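Local structure of probable starch synthase 4, chloroplastic/amyloplastic (Arabidopsis thaliana, 6GNE) at residues 56-59 with 63-66. The protein is a probable starch synthase of the plastid, a glycosyltransferase of the two-domain GT-B type crystallised with adenosine-5'-diphosphate and glycan. Residues are numbered along the deposited sequence; the frame is centred on the assembly and turned at random.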
# COMPACT_ATOMS: atom_id res chain seq x y z
N MET A 56 11.44 -5.40 12.39
CA MET A 56 11.22 -6.14 11.14
C MET A 56 10.84 -7.59 11.41
O MET A 56 11.08 -8.12 12.49
CB MET A 56 12.45 -6.05 10.23
CG MET A 56 13.68 -6.90 10.64
SD MET A 56 15.15 -6.61 9.61
CE MET A 56 15.40 -8.15 8.72
N GLN A 57 10.19 -8.19 10.43
CA GLN A 57 9.69 -9.55 10.54
C GLN A 57 10.72 -10.51 9.92
O GLN A 57 10.87 -10.58 8.70
CB GLN A 57 8.34 -9.64 9.84
CG GLN A 57 7.51 -10.88 10.22
CD GLN A 57 6.55 -11.34 9.11
OE1 GLN A 57 5.36 -11.01 9.16
NE2 GLN A 57 7.07 -12.07 8.11
N TYR A 58 11.39 -11.28 10.77
CA TYR A 58 12.54 -12.08 10.39
C TYR A 58 12.27 -13.31 9.55
O TYR A 58 13.18 -13.77 8.86
CB TYR A 58 13.39 -12.43 11.63
CG TYR A 58 14.27 -11.27 12.00
CD1 TYR A 58 15.41 -10.98 11.25
CD2 TYR A 58 13.92 -10.39 13.04
CE1 TYR A 58 16.20 -9.87 11.53
CE2 TYR A 58 14.72 -9.29 13.35
CZ TYR A 58 15.86 -9.02 12.58
OH TYR A 58 16.70 -7.94 12.83
N ASP A 59 11.03 -13.78 9.48
CA ASP A 59 10.88 -15.20 9.17
C ASP A 59 10.80 -15.58 7.71
O ASP A 59 10.84 -16.77 7.41
CB ASP A 59 9.79 -15.87 10.03
CG ASP A 59 8.49 -15.22 9.93
OD1 ASP A 59 8.03 -15.19 8.78
OD2 ASP A 59 7.92 -14.80 11.01
N ASP A 63 19.25 -16.14 4.24
CA ASP A 63 20.65 -15.74 4.11
C ASP A 63 20.92 -14.32 4.58
O ASP A 63 21.58 -13.57 3.91
CB ASP A 63 21.13 -15.90 2.65
CG ASP A 63 20.72 -17.19 2.02
OD1 ASP A 63 21.30 -18.22 2.38
OD2 ASP A 63 19.83 -17.18 1.14
N LEU A 64 20.38 -13.94 5.73
CA LEU A 64 20.60 -12.63 6.29
C LEU A 64 21.98 -12.56 6.88
O LEU A 64 22.32 -13.41 7.70
CB LEU A 64 19.58 -12.35 7.38
CG LEU A 64 19.72 -11.03 8.10
CD1 LEU A 64 19.53 -9.92 7.10
CD2 LEU A 64 18.71 -10.94 9.21
N ARG A 65 22.77 -11.57 6.48
CA ARG A 65 24.14 -11.44 7.00
C ARG A 65 24.61 -10.02 6.93
O ARG A 65 24.17 -9.26 6.07
CB ARG A 65 25.15 -12.37 6.31
CG ARG A 65 24.80 -12.75 4.89
CD ARG A 65 25.67 -13.84 4.27
NE ARG A 65 26.18 -13.29 3.01
CZ ARG A 65 27.35 -12.64 2.85
NH1 ARG A 65 28.23 -12.49 3.86
NH2 ARG A 65 27.65 -12.12 1.66
N ALA A 66 25.46 -9.70 7.89
CA ALA A 66 26.09 -8.39 8.00
C ALA A 66 27.35 -8.43 7.20
O ALA A 66 28.18 -9.32 7.39
CB ALA A 66 26.38 -8.03 9.45
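Tyr58 and Leu64 mark the closest approach of the backbones of 56-59 and 63-66, and even there the CA of Tyr58 stays 9.1 Å from the CA of Leu64. No hydrogen bond joins the two segments, so they are not paired as strands: 56-59 belongs to the loop that follows strand 45-51, whereas 64-66 is extended and lies on strand 64-75, the chain turning a corner at Asp63. Side chains alone bridge the gap, burying 82 Å² in total.

Leu64 supplies one side of the contact through a single methyl. Its CB is directed at the loop; CG anti to the backbone N (chi1 178°) sets the branch point toward the loop, and chi2 of 62° leaves CD2, not CD1, extended to the tyrosine. There Leu64 CD2 lies 3.6 Å from CE1 and 3.9 Å from CD1 of Tyr58, in the plane of the ring, which places the methyl at the ring edge and excludes a CH-pi contact over a face. One face of the ring is taken instead by Met56 of the same loop, whose CG sits 3.6 Å above the plane, offset toward the rim. The thioether chain then reaches on to the strand, where Met56 CE is 4.4 Å from Leu64 CD2, a looser apolar contact. The leucine methyl therefore meets both loop side chains.

Phe96 of strand 92-100 touches both Met56 and Leu64, and Trp85 of strand 78-89 also touches Leu64. Met56 is buried, Leu64 partly exposed and Tyr58 exposed, so this small apolar cluster reaches the protein surface. It packs the loop after a parallel strand against the antiparallel extension of the mixed sheet in the N-terminal Rossmann-like domain of a GT-B fold.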